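PDB 5J2L: protein design 2L4HC2_11 from Synthetic construct, which is a computationally designed helical hairpin that forms a two-chain homo-oligomer, its pairing specificity intended to come from modular hydrogen-bond networks. Local coordinates for residues E27-K30 with R31-I35; L53-I56 with I57-Q61. All blocks are in the same frame, centred on the assembly; numbering follows the deposited sequence.

Contact 1 (E27-K30 with R31-I35); sequences EIRK and RLKEI
Ile28 lays its CG2 methyl against CD1 of Leu32, 4.0 Å away, one turn further along helix 7-41 of a designed helical hairpin. The two side chains run side by side and point the same way, an i to i+4 apolar ridge; Ile28 also packs on Leu60 of helix 46-80 and on Ser64 of the second subunit, which places this ridge in the bundle interior. Beneath it the backbone is regular alpha-helix: Arg31 N to Glu27 O is 2.9 Å, and the bonds to Ile28 O, Arg29 O and Lys30 O follow in step. The outer side carries charge. Arg29 stretches out to bring NH1 within 3.8 Å of Lys33 CD, an oblique crossing that also leaves NH1 4.5 Å from Lys33 NZ, a pairing of like charges that is probably mildly unfavourable. Arg31 instead folds back at chi2 (-68°) and chi3, which turns its guanidinium edge towards Glu34, while NH2 forms a salt bridge with Glu52 on helix 46-80. Glu34 CG, anti to the carbonyl carbon (chi1 -69°), lies over the preceding turn, 3.3 Å from Lys30 O. Replacing Glu34 by an alanine would probably leave Arg31 NH1 without its carboxylate mate, the guanidinium then relying on NH2 and Glu52. That salt bridge joins Arg31 NH1 to Glu34 OE1 at 2.9 Å, with OE1 approached on its anti side and lying 5° out of the guanidinium plane.

Contact 2 (L53-I56 with I57-Q61); sequences LREI and IRRLQ
Ile57 begins the second segment by placing CG1 3.5 Å from Leu53 O, the same carbonyl that accepts its backbone N-H one turn back. Its CG1 is anti to the carbonyl carbon (chi1 -69°), an orientation that sets this branch beside the backbone N and over the preceding turn. Arg58 then makes the main polar contact, an i to i+3 salt bridge with Glu55. The arginine grips side-on, with NE to Glu55 OE1 at 2.9 Å and NH2 to Glu55 OE2 at 2.8 Å; the first bond is almost straight, at 177°. Both oxygens are met on their syn sides, although the carboxylate and guanidinium planes are turned 34° apart, so the fork is twisted rather than flat. Two bonds to two oxygens limit rotation of the carboxylate, and Arg58 NH1 has a further salt-bridge partner in Glu62. Next, Arg59 runs its aliphatic stem over the previous turn, CG lying 3.3 Å from Glu55 O, and ends in a salt bridge to Glu27. Leu60 crosses Ile56, its CD1 4.2 Å from Ile56 CG2, while its N-H bonds to Ile56 O. This is helix 46-80 of a designed hairpin: Ile56 and Leu60 pack against helix 7-41, Leu60 also meets Leu67 of the second subunit, Ile57 packs on Leu60 of that subunit, and Gln61 touches its Arg29.

Contact 1 comes first along the chain, on helix 7-41, and contact 2 follows on helix 46-80; their centres are about 11 Å apart, and they face each other across the hairpin. Three apolar approaches join them: Arg31 CB to Ile56 CD1 (3.6 Å), Ile35 CD1 to Ile56 CG1 (3.7 Å) and Ile28 CD1 to Leu60 CD2 (3.8 Å). A salt bridge from Glu27 OE1 to Arg59 NH2, 2.7 Å, adds a polar link between the helices. Each contact also touches the second subunit, so the same short length of hairpin contributes both to the packing within one chain and to the dimer interface, consistent with a designed homo-oligomeric bundle.

Contact 1 (E27-K30 with R31-I35)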
loop_
_atom_site.group_PDB
_atom_site.type_symbol
_atom_site.label_atom_id
_atom_site.label_comp_id
_atom_site.label_asym_id
_atom_site.label_seq_id
_atom_site.Cartn_x
_atom_site.Cartn_y
_atom_site.Cartn_z
ATOM N N GLU A 27 -1.288 2.228 10.299
ATOM C CA GLU A 27 -2.321 1.257 10.605
ATOM C C GLU A 27 -2.126 -0.009 9.777
ATOM O O GLU A 27 -2.236 -1.111 10.303
ATOM C CB GLU A 27 -3.708 1.833 10.361
ATOM C CG GLU A 27 -4.104 2.939 11.318
ATOM C CD GLU A 27 -5.504 3.428 11.089
ATOM O OE1 GLU A 27 -6.162 2.917 10.208
ATOM O OE2 GLU A 27 -5.926 4.300 11.811
ATOM N N ILE A 28 -1.819 0.146 8.492
ATOM C CA ILE A 28 -1.578 -0.995 7.614
ATOM C C ILE A 28 -0.411 -1.827 8.117
ATOM O O ILE A 28 -0.480 -3.057 8.120
ATOM C CB ILE A 28 -1.375 -0.548 6.158
ATOM C CG1 ILE A 28 -2.720 -0.023 5.619
ATOM C CG2 ILE A 28 -0.798 -1.672 5.297
ATOM C CD1 ILE A 28 -2.619 0.713 4.307
ATOM N N ARG A 29 0.650 -1.146 8.533
ATOM C CA ARG A 29 1.824 -1.808 9.066
ATOM C C ARG A 29 1.468 -2.593 10.330
ATOM O O ARG A 29 1.876 -3.741 10.482
ATOM C CB ARG A 29 2.929 -0.827 9.356
ATOM C CG ARG A 29 4.218 -1.499 9.786
ATOM C CD ARG A 29 5.312 -0.531 10.041
ATOM N NE ARG A 29 6.568 -1.225 10.281
ATOM C CZ ARG A 29 6.964 -1.720 11.468
ATOM N NH1 ARG A 29 6.199 -1.584 12.532
ATOM N NH2 ARG A 29 8.126 -2.348 11.554
ATOM N N LYS A 30 0.706 -1.980 11.227
ATOM C CA LYS A 30 0.298 -2.670 12.445
ATOM C C LYS A 30 -0.571 -3.881 12.150
ATOM O O LYS A 30 -0.361 -4.940 12.747
ATOM C CB LYS A 30 -0.420 -1.720 13.402
ATOM C CG LYS A 30 0.504 -0.705 14.060
ATOM C CD LYS A 30 -0.259 0.208 15.010
ATOM C CE LYS A 30 0.680 1.210 15.685
ATOM N NZ LYS A 30 -0.053 2.153 16.574
ATOM N N ARG A 31 -1.510 -3.743 11.215
ATOM C CA ARG A 31 -2.373 -4.855 10.843
ATOM C C ARG A 31 -1.593 -6.014 10.238
ATOM O O ARG A 31 -1.870 -7.164 10.563
ATOM C CB ARG A 31 -3.466 -4.421 9.895
ATOM C CG ARG A 31 -4.586 -3.647 10.539
ATOM C CD ARG A 31 -5.337 -4.557 11.440
ATOM N NE ARG A 31 -5.980 -5.602 10.666
ATOM C CZ ARG A 31 -6.086 -6.903 11.008
ATOM N NH1 ARG A 31 -5.594 -7.376 12.135
ATOM N NH2 ARG A 31 -6.698 -7.725 10.180
ATOM N N LEU A 32 -0.623 -5.733 9.375
ATOM C CA LEU A 32 0.171 -6.814 8.797
ATOM C C LEU A 32 0.942 -7.575 9.887
ATOM O O LEU A 32 1.075 -8.798 9.803
ATOM C CB LEU A 32 1.086 -6.269 7.685
ATOM C CG LEU A 32 0.353 -5.893 6.370
ATOM C CD1 LEU A 32 1.287 -5.116 5.452
ATOM C CD2 LEU A 32 -0.104 -7.180 5.676
ATOM N N LYS A 33 1.424 -6.863 10.915
ATOM C CA LYS A 33 2.086 -7.528 12.047
ATOM C C LYS A 33 1.121 -8.443 12.765
ATOM O O LYS A 33 1.466 -9.575 13.113
ATOM C CB LYS A 33 2.653 -6.513 13.048
ATOM C CG LYS A 33 3.883 -5.773 12.583
ATOM C CD LYS A 33 4.352 -4.758 13.631
ATOM C CE LYS A 33 4.917 -5.453 14.874
ATOM N NZ LYS A 33 5.402 -4.481 15.903
ATOM N N GLU A 34 -0.100 -7.950 12.976
ATOM C CA GLU A 34 -1.123 -8.722 13.659
ATOM C C GLU A 34 -1.448 -9.987 12.867
ATOM O O GLU A 34 -1.574 -11.081 13.429
ATOM C CB GLU A 34 -2.382 -7.860 13.878
ATOM C CG GLU A 34 -2.214 -6.729 14.884
ATOM C CD GLU A 34 -3.399 -5.777 14.956
ATOM O OE1 GLU A 34 -4.417 -6.050 14.369
ATOM O OE2 GLU A 34 -3.268 -4.748 15.577
ATOM N N ILE A 35 -1.556 -9.833 11.553
ATOM C CA ILE A 35 -1.934 -10.950 10.693
ATOM C C ILE A 35 -0.809 -11.993 10.735
ATOM O O ILE A 35 -1.075 -13.195 10.843
ATOM C CB ILE A 35 -2.223 -10.448 9.262
ATOM C CG1 ILE A 35 -3.474 -9.556 9.291
ATOM C CG2 ILE A 35 -2.469 -11.629 8.327
ATOM C CD1 ILE A 35 -3.701 -8.761 8.007
#

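Contact 2 (L53-I56 with I57-Q61)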
loop_
_atom_site.group_PDB
_atom_site.type_symbol
_atom_site.label_atom_id
_atom_site.label_comp_id
_atom_site.label_asym_id
_atom_site.label_seq_id
_atom_site.Cartn_x
_atom_site.Cartn_y
_atom_site.Cartn_z
ATOM N N LEU A 53 -6.100 -10.414 4.607
ATOM C CA LEU A 53 -5.132 -9.907 3.649
ATOM C C LEU A 53 -5.818 -9.201 2.473
ATOM O O LEU A 53 -5.318 -8.191 1.978
ATOM C CB LEU A 53 -4.225 -11.038 3.201
ATOM C CG LEU A 53 -3.280 -11.539 4.299
ATOM C CD1 LEU A 53 -2.565 -12.800 3.832
ATOM C CD2 LEU A 53 -2.276 -10.431 4.627
ATOM N N ARG A 54 -6.976 -9.730 2.075
ATOM C CA ARG A 54 -7.825 -9.172 1.048
ATOM C C ARG A 54 -8.125 -7.712 1.415
ATOM O O ARG A 54 -8.003 -6.814 0.582
ATOM C CB ARG A 54 -9.099 -10.048 0.912
ATOM C CG ARG A 54 -10.085 -9.690 -0.180
ATOM C CD ARG A 54 -11.260 -10.645 -0.299
ATOM N NE ARG A 54 -10.884 -11.971 -0.808
ATOM C CZ ARG A 54 -10.946 -13.162 -0.157
ATOM N NH1 ARG A 54 -11.436 -13.261 1.065
ATOM N NH2 ARG A 54 -10.520 -14.252 -0.788
ATOM N N GLU A 55 -8.480 -7.493 2.685
ATOM C CA GLU A 55 -8.782 -6.162 3.208
ATOM C C GLU A 55 -7.544 -5.248 3.204
ATOM O O GLU A 55 -7.653 -4.071 2.858
ATOM C CB GLU A 55 -9.423 -6.281 4.592
ATOM C CG GLU A 55 -9.743 -4.953 5.296
ATOM C CD GLU A 55 -10.702 -4.051 4.556
ATOM O OE1 GLU A 55 -11.312 -4.472 3.600
ATOM O OE2 GLU A 55 -10.829 -2.919 4.965
ATOM N N ILE A 56 -6.370 -5.782 3.555
ATOM C CA ILE A 56 -5.155 -4.975 3.487
ATOM C C ILE A 56 -4.920 -4.496 2.073
ATOM O O ILE A 56 -4.567 -3.343 1.855
ATOM C CB ILE A 56 -3.877 -5.719 3.955
ATOM C CG1 ILE A 56 -3.929 -6.067 5.440
ATOM C CG2 ILE A 56 -2.660 -4.841 3.663
ATOM C CD1 ILE A 56 -3.971 -4.860 6.344
ATOM N N ILE A 57 -5.116 -5.375 1.106
ATOM C CA ILE A 57 -4.873 -4.975 -0.263
ATOM C C ILE A 57 -5.800 -3.842 -0.657
ATOM O O ILE A 57 -5.365 -2.866 -1.264
ATOM C CB ILE A 57 -4.983 -6.174 -1.218
ATOM C CG1 ILE A 57 -3.811 -7.129 -0.958
ATOM C CG2 ILE A 57 -5.022 -5.716 -2.658
ATOM C CD1 ILE A 57 -3.949 -8.479 -1.635
ATOM N N ARG A 58 -7.066 -3.971 -0.299
ATOM C CA ARG A 58 -8.051 -2.962 -0.626
ATOM C C ARG A 58 -7.587 -1.605 -0.071
ATOM O O ARG A 58 -7.639 -0.585 -0.762
ATOM C CB ARG A 58 -9.421 -3.373 -0.080
ATOM C CG ARG A 58 -10.588 -2.530 -0.561
ATOM C CD ARG A 58 -11.837 -2.835 0.175
ATOM N NE ARG A 58 -11.699 -2.443 1.562
ATOM C CZ ARG A 58 -11.722 -1.163 1.978
ATOM N NH1 ARG A 58 -11.880 -0.199 1.096
ATOM N NH2 ARG A 58 -11.571 -0.874 3.257
ATOM N N ARG A 59 -7.116 -1.611 1.174
ATOM C CA ARG A 59 -6.633 -0.416 1.830
ATOM C C ARG A 59 -5.415 0.176 1.107
ATOM O O ARG A 59 -5.326 1.388 0.924
ATOM C CB ARG A 59 -6.317 -0.722 3.297
ATOM C CG ARG A 59 -7.559 -1.028 4.125
ATOM C CD ARG A 59 -7.279 -1.195 5.576
ATOM N NE ARG A 59 -6.890 0.061 6.192
ATOM C CZ ARG A 59 -6.564 0.215 7.490
ATOM N NH1 ARG A 59 -6.589 -0.824 8.298
ATOM N NH2 ARG A 59 -6.234 1.416 7.938
ATOM N N LEU A 60 -4.488 -0.669 0.677
ATOM C CA LEU A 60 -3.332 -0.166 -0.051
ATOM C C LEU A 60 -3.761 0.465 -1.360
ATOM O O LEU A 60 -3.238 1.504 -1.746
ATOM C CB LEU A 60 -2.297 -1.285 -0.317
ATOM C CG LEU A 60 -1.499 -1.772 0.893
ATOM C CD1 LEU A 60 -0.682 -3.001 0.496
ATOM C CD2 LEU A 60 -0.579 -0.660 1.355
ATOM N N GLN A 61 -4.718 -0.162 -2.033
ATOM C CA GLN A 61 -5.209 0.341 -3.301
ATOM C C GLN A 61 -5.850 1.710 -3.106
ATOM O O GLN A 61 -5.653 2.618 -3.913
ATOM C CB GLN A 61 -6.184 -0.648 -3.910
ATOM C CG GLN A 61 -5.541 -1.940 -4.368
ATOM C CD GLN A 61 -6.567 -2.933 -4.885
ATOM O OE1 GLN A 61 -7.743 -2.895 -4.511
ATOM N NE2 GLN A 61 -6.132 -3.831 -5.754
#